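Local coordinates for protein porin (Rhodobacter capsulatus, PDB 2POR) that forms homotrimeric outer-membrane channels through which small hydrophilic solutes, up to about 0.6 kDa, diffuse passively, at residues T256-S268 / I277-S289. Numbering follows the deposited sequence.
Sequences TIDDVTYYGLGAS and IVGGIADNDLPNS. With C8E ((hydroxyethyloxy)tri(ethyloxy)octane), chain F; C8E ((hydroxyethyloxy)tri(ethyloxy)octane), chain E; C8E ((hydroxyethyloxy)tri(ethyloxy)octane), chain G.
Y263 and D283, L265 and I281, and A267 and G279 form antiparallel hydrogen-bonded pairs, each with two backbone N-H...O bonds of 2.8 to 3.1 Å between its N and O atoms. Beyond Y263-D283 the pattern continues through a side chain: D285 N donates to T261 O, while T261 N reaches D285 OD1 at 3.0 Å, nearly straight (175° at the hydrogen) but from above the carboxylate plane. The other carboxylate oxygen, D285 OD2, shares a water with D259 OD1 and T261 OG1. Y263 and D283 lie side by side, Y263 OH 3.4 Å from D283 CB, with ring and carboxylate planes 54° apart. These strands form a hairpin in the 16-stranded porin barrel, flanked by strands 243-254 and 292-300; I281 CD1 lies 3.7 Å from detergent C4, consistent with the L265 face being turned to the membrane. On the opposite face N284 has CG between backbone N and carbonyl carbon (chi1 58°), where OD1 accepts from L286 N, an Asx turn, and from S289 OG, while ND2 donates to R97 O. Without this amide, as with an alanine here, the 285-289 loop is likely to be freer to shift, and R97 O would probably lose this donor. V260 CG2 packs against L286 CG at 3.7 Å.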
ATOM      1  N   THR A 256       0.330  42.713  -9.666  1.00 38.04           N
ATOM      2  CA  THR A 256      -0.629  43.175  -8.675  1.00 27.79           C
ATOM      3  C   THR A 256      -0.572  42.293  -7.437  1.00 45.76           C
ATOM      4  O   THR A 256      -1.212  42.676  -6.460  1.00 49.10           O
ATOM      5  CB  THR A 256      -2.152  43.219  -9.155  1.00 37.48           C
ATOM      6  OG1 THR A 256      -2.666  41.913  -9.176  1.00 37.65           O
ATOM      7  CG2 THR A 256      -2.327  43.821 -10.532  1.00 36.65           C
ATOM      8  N   ILE A 257       0.142  41.154  -7.338  1.00 46.16           N
ATOM      9  CA  ILE A 257       0.131  40.343  -6.114  1.00 36.33           C
ATOM     10  C   ILE A 257       1.487  40.527  -5.506  1.00 45.12           C
ATOM     11  O   ILE A 257       1.616  41.329  -4.591  1.00 39.40           O
ATOM     12  CB  ILE A 257      -0.103  38.811  -6.369  1.00 30.69           C
ATOM     13  CG1 ILE A 257      -1.353  38.597  -7.223  1.00 26.95           C
ATOM     14  CG2 ILE A 257      -0.115  38.081  -5.030  1.00 28.34           C
ATOM     15  CD1 ILE A 257      -2.650  39.243  -6.771  1.00 47.06           C
ATOM     16  N   ASP A 258       2.536  39.875  -6.010  1.00 26.70           N
ATOM     17  CA  ASP A 258       3.844  39.977  -5.403  1.00 20.95           C
ATOM     18  C   ASP A 258       4.887  39.284  -6.322  1.00 21.68           C
ATOM     19  O   ASP A 258       4.513  38.751  -7.366  1.00 25.33           O
ATOM     20  CB  ASP A 258       3.809  39.308  -4.018  1.00 24.31           C
ATOM     21  CG  ASP A 258       4.832  39.870  -3.009  1.00 39.02           C
ATOM     22  OD1 ASP A 258       5.643  40.764  -3.336  1.00 36.22           O
ATOM     23  OD2 ASP A 258       4.820  39.408  -1.862  1.00 49.23           O
ATOM     24  N   ASP A 259       6.159  39.342  -5.936  1.00 32.03           N
ATOM     25  CA  ASP A 259       7.272  38.698  -6.599  1.00 35.51           C
ATOM     26  C   ASP A 259       8.082  38.000  -5.524  1.00 29.00           C
ATOM     27  O   ASP A 259       7.968  38.325  -4.339  1.00 29.90           O
ATOM     28  CB  ASP A 259       8.179  39.692  -7.331  1.00 29.16           C
ATOM     29  CG  ASP A 259       8.728  40.856  -6.507  1.00 32.42           C
ATOM     30  OD1 ASP A 259       9.629  40.667  -5.703  1.00 53.80           O
ATOM     31  OD2 ASP A 259       8.243  41.969  -6.677  1.00 66.04           O
ATOM     32  N   VAL A 260       8.867  36.996  -5.891  1.00 23.61           N
ATOM     33  CA  VAL A 260       9.735  36.316  -4.949  1.00 21.31           C
ATOM     34  C   VAL A 260      10.917  35.810  -5.792  1.00 25.64           C
ATOM     35  O   VAL A 260      10.776  35.517  -6.988  1.00 25.09           O
ATOM     36  CB  VAL A 260       8.919  35.162  -4.261  1.00 21.65           C
ATOM     37  CG1 VAL A 260       8.356  34.143  -5.262  1.00 22.43           C
ATOM     38  CG2 VAL A 260       9.831  34.522  -3.233  1.00 23.25           C
ATOM     39  N   THR A 261      12.085  35.823  -5.164  1.00 26.37           N
ATOM     40  CA  THR A 261      13.297  35.230  -5.688  1.00 29.83           C
ATOM     41  C   THR A 261      13.638  34.137  -4.675  1.00 28.17           C
ATOM     42  O   THR A 261      13.687  34.370  -3.458  1.00 27.71           O
ATOM     43  CB  THR A 261      14.435  36.277  -5.773  1.00 28.09           C
ATOM     44  OG1 THR A 261      14.013  37.224  -6.766  1.00 29.64           O
ATOM     45  CG2 THR A 261      15.811  35.645  -6.089  1.00 25.84           C
ATOM     46  N   TYR A 262      13.859  32.923  -5.173  1.00 29.21           N
ATOM     47  CA  TYR A 262      14.127  31.768  -4.328  1.00 24.79           C
ATOM     48  C   TYR A 262      15.305  31.032  -4.969  1.00 23.96           C
ATOM     49  O   TYR A 262      15.519  31.084  -6.190  1.00 24.24           O
ATOM     50  CB  TYR A 262      12.853  30.894  -4.242  1.00 24.82           C
ATOM     51  CG  TYR A 262      12.030  30.573  -5.495  1.00 25.17           C
ATOM     52  CD1 TYR A 262      11.315  31.525  -6.227  1.00 21.56           C
ATOM     53  CD2 TYR A 262      11.938  29.246  -5.885  1.00 32.68           C
ATOM     54  CE1 TYR A 262      10.522  31.151  -7.311  1.00 28.66           C
ATOM     55  CE2 TYR A 262      11.139  28.861  -6.966  1.00 24.26           C
ATOM     56  CZ  TYR A 262      10.435  29.811  -7.671  1.00 29.01           C
ATOM     57  OH  TYR A 262       9.630  29.396  -8.705  1.00 26.50           O
ATOM     58  N   TYR A 263      16.124  30.438  -4.140  1.00 22.32           N
ATOM     59  CA  TYR A 263      17.360  29.877  -4.630  1.00 30.67           C
ATOM     60  C   TYR A 263      17.855  28.765  -3.702  1.00 32.19           C
ATOM     61  O   TYR A 263      17.378  28.599  -2.575  1.00 24.76           O
ATOM     62  CB  TYR A 263      18.375  31.041  -4.760  1.00 25.45           C
ATOM     63  CG  TYR A 263      18.720  31.626  -3.415  1.00 36.72           C
ATOM     64  CD1 TYR A 263      19.726  30.991  -2.700  1.00 42.51           C
ATOM     65  CD2 TYR A 263      17.978  32.677  -2.898  1.00 40.64           C
ATOM     66  CE1 TYR A 263      20.016  31.362  -1.423  1.00 50.49           C
ATOM     67  CE2 TYR A 263      18.263  33.059  -1.608  1.00 36.33           C
ATOM     68  CZ  TYR A 263      19.270  32.388  -0.891  1.00 50.61           C
ATOM     69  OH  TYR A 263      19.520  32.690   0.443  1.00 80.92           O
ATOM     70  N   GLY A 264      18.870  28.015  -4.100  1.00 25.91           N
ATOM     71  CA  GLY A 264      19.432  26.933  -3.315  1.00 21.27           C
ATOM     72  C   GLY A 264      20.809  26.596  -3.882  1.00 23.07           C
ATOM     73  O   GLY A 264      21.127  26.891  -5.045  1.00 25.86           O
ATOM     74  N   LEU A 265      21.582  25.989  -3.015  1.00 23.56           N
ATOM     75  CA  LEU A 265      22.975  25.686  -3.264  1.00 26.65           C
ATOM     76  C   LEU A 265      23.231  24.365  -2.528  1.00 27.04           C
ATOM     77  O   LEU A 265      22.927  24.226  -1.321  1.00 23.67           O
ATOM     78  CB  LEU A 265      23.861  26.794  -2.657  1.00 27.27           C
ATOM     79  CG  LEU A 265      24.987  27.479  -3.405  1.00 60.41           C
ATOM     80  CD1 LEU A 265      25.999  26.458  -3.935  1.00 50.33           C
ATOM     81  CD2 LEU A 265      24.370  28.286  -4.541  1.00 66.28           C
ATOM     82  N   GLY A 266      23.774  23.361  -3.217  1.00 24.66           N
ATOM     83  CA  GLY A 266      24.091  22.112  -2.541  1.00 28.90           C
ATOM     84  C   GLY A 266      25.222  21.337  -3.197  1.00 30.41           C
ATOM     85  O   GLY A 266      25.695  21.675  -4.290  1.00 27.92           O
ATOM     86  N   ALA A 267      25.629  20.280  -2.527  1.00 24.95           N
ATOM     87  CA  ALA A 267      26.681  19.442  -3.043  1.00 33.88           C
ATOM     88  C   ALA A 267      26.387  17.998  -2.772  1.00 31.63           C
ATOM     89  O   ALA A 267      25.639  17.686  -1.841  1.00 24.94           O
ATOM     90  CB  ALA A 267      27.992  19.732  -2.366  1.00 24.74           C
ATOM     91  N   SER A 268      27.005  17.126  -3.556  1.00 29.24           N
ATOM     92  CA  SER A 268      26.985  15.717  -3.241  1.00 25.82           C
ATOM     93  C   SER A 268      28.355  15.123  -3.482  1.00 31.52           C
ATOM     94  O   SER A 268      29.123  15.611  -4.312  1.00 28.68           O
ATOM     95  CB  SER A 268      25.949  14.976  -4.089  1.00 24.92           C
ATOM     96  OG  SER A 268      25.806  15.454  -5.412  1.00 39.59           O
ATOM     97  N   ILE A 277      26.704  11.223  -0.176  1.00 22.23           N
ATOM     98  CA  ILE A 277      26.479  12.103   0.960  1.00 22.99           C
ATOM     99  C   ILE A 277      25.988  13.363   0.274  1.00 28.21           C
ATOM    100  O   ILE A 277      26.606  13.808  -0.710  1.00 23.58           O
ATOM    101  CB  ILE A 277      27.801  12.332   1.701  1.00 26.04           C
ATOM    102  CG1 ILE A 277      28.265  11.056   2.321  1.00 28.06           C
ATOM    103  CG2 ILE A 277      27.624  13.362   2.817  1.00 24.61           C
ATOM    104  CD1 ILE A 277      29.713  11.224   2.821  1.00 28.49           C
ATOM    105  N   VAL A 278      24.857  13.959   0.683  1.00 24.26           N
ATOM    106  CA  VAL A 278      24.242  15.101  -0.023  1.00 25.14           C
ATOM    107  C   VAL A 278      23.819  16.131   1.032  1.00 25.78           C
ATOM    108  O   VAL A 278      23.294  15.762   2.088  1.00 23.74           O
ATOM    109  CB  VAL A 278      22.972  14.678  -0.814  1.00 22.54           C
ATOM    110  CG1 VAL A 278      22.567  15.808  -1.713  1.00 18.27           C
ATOM    111  CG2 VAL A 278      23.207  13.439  -1.638  1.00 24.97           C
ATOM    112  N   GLY A 279      24.004  17.413   0.795  1.00 22.69           N
ATOM    113  CA  GLY A 279      23.609  18.446   1.740  1.00 23.27           C
ATOM    114  C   GLY A 279      23.307  19.697   0.947  1.00 25.33           C
ATOM    115  O   GLY A 279      23.717  19.806  -0.216  1.00 26.35           O
ATOM    116  N   GLY A 280      22.591  20.676   1.489  1.00 22.79           N
ATOM    117  CA  GLY A 280      22.254  21.865   0.724  1.00 23.14           C
ATOM    118  C   GLY A 280      21.590  22.902   1.616  1.00 20.25           C
ATOM    119  O   GLY A 280      21.308  22.646   2.787  1.00 22.34           O
ATOM    120  N   ILE A 281      21.368  24.042   1.018  1.00 18.86           N
ATOM    121  CA  ILE A 281      20.846  25.205   1.690  1.00 27.28           C
ATOM    122  C   ILE A 281      19.818  25.762   0.716  1.00 24.01           C
ATOM    123  O   ILE A 281      20.019  25.693  -0.504  1.00 25.84           O
ATOM    124  CB  ILE A 281      22.137  26.068   1.967  1.00 34.33           C
ATOM    125  CG1 ILE A 281      22.061  26.320   3.404  1.00 32.29           C
ATOM    126  CG2 ILE A 281      22.326  27.374   1.215  1.00 32.21           C
ATOM    127  CD1 ILE A 281      22.769  25.202   4.155  1.00 41.67           C
ATOM    128  N   ALA A 282      18.666  26.280   1.170  1.00 25.05           N
ATOM    129  CA  ALA A 282      17.705  26.886   0.256  1.00 21.98           C
ATOM    130  C   ALA A 282      16.952  28.007   0.996  1.00 30.82           C
ATOM    131  O   ALA A 282      16.767  27.979   2.228  1.00 25.28           O
ATOM    132  CB  ALA A 282      16.666  25.881  -0.236  1.00 19.90           C
ATOM    133  N   ASP A 283      16.518  29.013   0.241  1.00 29.24           N
ATOM    134  CA  ASP A 283      15.786  30.138   0.799  1.00 27.15           C
ATOM    135  C   ASP A 283      15.061  30.952  -0.241  1.00 28.94           C
ATOM    136  O   ASP A 283      15.089  30.665  -1.447  1.00 25.65           O
ATOM    137  CB  ASP A 283      16.755  31.028   1.533  1.00 25.99           C
ATOM    138  CG  ASP A 283      16.136  31.831   2.664  1.00 44.57           C
ATOM    139  OD1 ASP A 283      14.924  31.767   2.957  1.00 33.69           O
ATOM    140  OD2 ASP A 283      16.945  32.522   3.263  1.00 35.12           O
ATOM    141  N   ASN A 284      14.331  31.954   0.225  1.00 25.13           N
ATOM    142  CA  ASN A 284      13.776  32.902  -0.711  1.00 24.84           C
ATOM    143  C   ASN A 284      13.872  34.224   0.027  1.00 32.53           C
ATOM    144  O   ASN A 284      14.222  34.288   1.205  1.00 27.71           O
ATOM    145  CB  ASN A 284      12.311  32.593  -1.066  1.00 22.73           C
ATOM    146  CG  ASN A 284      11.369  32.564   0.108  1.00 35.10           C
ATOM    147  OD1 ASN A 284      11.376  33.425   0.987  1.00 32.48           O
ATOM    148  ND2 ASN A 284      10.536  31.553   0.199  1.00 26.62           N
ATOM    149  N   ASP A 285      13.576  35.284  -0.681  1.00 26.45           N
ATOM    150  CA  ASP A 285      13.623  36.622  -0.102  1.00 41.39           C
ATOM    151  C   ASP A 285      12.325  37.131   0.546  1.00 38.31           C
ATOM    152  O   ASP A 285      12.155  38.335   0.758  1.00 41.71           O
ATOM    153  CB  ASP A 285      14.064  37.605  -1.199  1.00 22.77           C
ATOM    154  CG  ASP A 285      13.111  37.820  -2.370  1.00 23.18           C
ATOM    155  OD1 ASP A 285      12.062  37.160  -2.479  1.00 33.04           O
ATOM    156  OD2 ASP A 285      13.443  38.670  -3.199  1.00 41.33           O
ATOM    157  N   LEU A 286      11.318  36.315   0.810  1.00 31.53           N
ATOM    158  CA  LEU A 286      10.132  36.847   1.445  1.00 25.13           C
ATOM    159  C   LEU A 286      10.522  37.231   2.875  1.00 41.07           C
ATOM    160  O   LEU A 286      11.559  36.774   3.394  1.00 43.63           O
ATOM    161  CB  LEU A 286       9.040  35.806   1.443  1.00 27.21           C
ATOM    162  CG  LEU A 286       8.513  35.597   0.067  1.00 27.72           C
ATOM    163  CD1 LEU A 286       7.527  34.494   0.188  1.00 35.20           C
ATOM    164  CD2 LEU A 286       7.901  36.855  -0.530  1.00 33.80           C
ATOM    165  N   PRO A 287       9.736  38.139   3.509  1.00 72.08           N
ATOM    166  CA  PRO A 287       9.983  38.666   4.855  1.00 57.25           C
ATOM    167  C   PRO A 287      10.258  37.695   6.012  1.00 55.50           C
ATOM    168  O   PRO A 287      11.253  37.831   6.733  1.00 64.32           O
ATOM    169  CB  PRO A 287       8.761  39.556   5.086  1.00 64.34           C
ATOM    170  CG  PRO A 287       7.708  39.063   4.108  1.00 69.23           C
ATOM    171  CD  PRO A 287       8.600  38.860   2.904  1.00 60.19           C
ATOM    172  N   ASN A 288       9.349  36.731   6.236  1.00 54.09           N
ATOM    173  CA  ASN A 288       9.502  35.748   7.328  1.00 73.15           C
ATOM    174  C   ASN A 288      10.669  34.753   7.162  1.00 74.10           C
ATOM    175  O   ASN A 288      11.449  34.565   8.104  1.00 75.41           O
ATOM    176  CB  ASN A 288       8.128  34.970   7.501  1.00 81.36           C
ATOM    177  CG  ASN A 288       8.111  33.439   7.768  1.00 97.42           C
ATOM    178  OD1 ASN A 288       8.583  32.910   8.785  1.00 97.46           O
ATOM    179  ND2 ASN A 288       7.532  32.643   6.867  1.00101.92           N
ATOM    180  N   SER A 289      10.753  34.159   5.957  1.00 69.19           N
ATOM    181  CA  SER A 289      11.639  33.076   5.587  1.00 50.17           C
ATOM    182  C   SER A 289      13.026  32.980   6.183  1.00 43.85           C
ATOM    183  O   SER A 289      13.914  33.818   5.959  1.00 46.69           O
ATOM    184  CB  SER A 289      11.743  33.080   4.072  1.00 52.12           C
ATOM    185  OG  SER A 289      10.418  32.894   3.568  1.00 71.82           O
TER
HETATM  186  C1  C8E F 546      26.404  23.652   0.988  0.83 50.61           C
HETATM  187  C2  C8E F 546      26.131  22.181   1.361  0.83 51.77           C
HETATM  188  C3  C8E F 546      26.157  21.830   2.857  0.83 50.98           C
HETATM  189  C4  C8E F 546      24.944  22.240   3.702  0.83 51.13           C
HETATM  190  C5  C8E F 546      25.175  21.666   5.094  0.83 52.63           C
HETATM  191  C6  C8E F 546      24.188  22.161   6.134  0.83 55.60           C
HETATM  192  C7  C8E F 546      24.771  22.029   7.553  0.83 60.07           C
HETATM  193  C8  C8E F 546      24.554  20.674   8.242  0.83 64.27           C
HETATM  194  O9  C8E F 546      25.424  20.262   9.328  0.83 66.21           O
HETATM  195  C10 C8E F 546      24.965  20.435  10.692  0.83 66.45           C
HETATM  196  C11 C8E F 546      24.426  19.288  11.569  0.83 65.91           C
HETATM  197  O12 C8E F 546      24.368  19.553  12.983  0.83 65.26           O
HETATM  198  C13 C8E F 546      23.058  19.808  13.531  0.83 65.04           C
HETATM  199  C14 C8E F 546      22.526  19.100  14.801  0.83 64.60           C
HETATM  200  O15 C8E F 546      22.036  17.740  14.818  0.83 63.35           O
HETATM  201  C16 C8E F 546      20.689  17.647  15.311  0.83 61.87           C
HETATM  202  C17 C8E F 546      20.131  16.300  15.741  0.83 60.37           C
HETATM  203  O18 C8E F 546      18.796  16.219  16.234  0.83 60.64           O
HETATM  204  C19 C8E F 546      18.798  15.617  17.530  0.83 62.75           C
HETATM  205  C20 C8E F 546      18.584  16.510  18.748  0.83 65.74           C
HETATM  206  O21 C8E F 546      18.751  15.842  19.999  0.83 68.59           O
HETATM  207  C1  C8E E 545       2.452  29.334 -13.117  0.88 42.96           C
HETATM  208  C2  C8E E 545       1.974  28.530 -11.933  0.88 41.67           C
HETATM  209  C3  C8E E 545       3.008  28.722 -10.878  0.88 42.57           C
HETATM  210  C4  C8E E 545       2.531  27.837  -9.762  0.88 43.55           C
HETATM  211  C5  C8E E 545       3.680  27.300  -8.917  0.88 44.03           C
HETATM  212  C6  C8E E 545       4.590  28.366  -8.316  0.88 42.16           C
HETATM  213  C7  C8E E 545       5.494  27.821  -7.194  0.88 39.75           C
HETATM  214  C8  C8E E 545       6.308  29.008  -6.752  0.88 37.75           C
HETATM  215  O9  C8E E 545       7.020  29.012  -5.532  0.88 38.94           O
HETATM  216  C10 C8E E 545       6.734  30.173  -4.759  0.88 40.72           C
HETATM  217  C11 C8E E 545       7.725  30.344  -3.659  0.88 45.43           C
HETATM  218  O12 C8E E 545       7.337  30.991  -2.457  0.88 54.18           O
HETATM  219  C13 C8E E 545       6.885  30.073  -1.454  0.88 63.79           C
HETATM  220  C14 C8E E 545       5.476  30.294  -0.887  0.88 72.45           C
HETATM  221  O15 C8E E 545       5.139  31.589  -0.346  0.88 79.05           O
HETATM  222  C16 C8E E 545       4.705  31.582   1.033  0.88 84.79           C
HETATM  223  C17 C8E E 545       5.636  32.221   2.095  0.88 88.54           C
HETATM  224  O18 C8E E 545       5.233  32.713   3.403  0.88 91.31           O
HETATM  225  C19 C8E E 545       4.708  34.073   3.366  0.88 93.11           C
HETATM  226  C20 C8E E 545       5.430  35.167   4.185  0.88 93.71           C
HETATM  227  O21 C8E E 545       6.825  34.851   4.291  0.88 93.34           O
HETATM  228  C1  C8E G 547      22.472  13.188  17.287  0.69 53.41           C
HETATM  229  C2  C8E G 547      22.767  13.455  15.793  0.69 52.85           C
HETATM  230  C3  C8E G 547      22.412  12.220  14.992  0.69 51.32           C
HETATM  231  C4  C8E G 547      22.712  12.412  13.518  0.69 50.00           C
HETATM  232  C5  C8E G 547      22.353  11.123  12.790  0.69 48.73           C
HETATM  233  C6  C8E G 547      22.742  11.169  11.321  0.69 49.05           C
HETATM  234  C7  C8E G 547      22.266   9.907  10.632  0.69 50.17           C
HETATM  235  C8  C8E G 547      22.582   9.876   9.145  0.69 51.75           C
HETATM  236  O9  C8E G 547      23.918   9.641   8.700  0.69 53.80           O
HETATM  237  C10 C8E G 547      24.370  10.568   7.692  0.69 55.39           C
HETATM  238  C11 C8E G 547      24.993  11.938   8.029  0.69 57.31           C
HETATM  239  O12 C8E G 547      25.687  12.667   6.997  0.69 59.43           O
HETATM  240  C13 C8E G 547      27.128  12.577   7.089  0.69 62.71           C
HETATM  241  C14 C8E G 547      27.978  11.506   6.367  0.69 66.12           C
HETATM  242  O15 C8E G 547      27.813  10.101   6.670  0.69 68.53           O
HETATM  243  C16 C8E G 547      28.513   9.212   5.773  0.69 69.38           C
HETATM  244  C17 C8E G 547      29.519   8.142   6.248  0.69 69.19           C
HETATM  245  O18 C8E G 547      30.835   8.469   6.703  0.69 69.55           O
HETATM  246  C19 C8E G 547      31.764   8.522   5.614  0.69 71.17           C
HETATM  247  C20 C8E G 547      32.854   7.450   5.473  0.69 73.02           C
HETATM  248  O21 C8E G 547      33.640   7.596   4.287  0.69 74.35           O
HETATM  249  O   HOH W   1      12.137  39.155  -5.851  1.00 51.90           O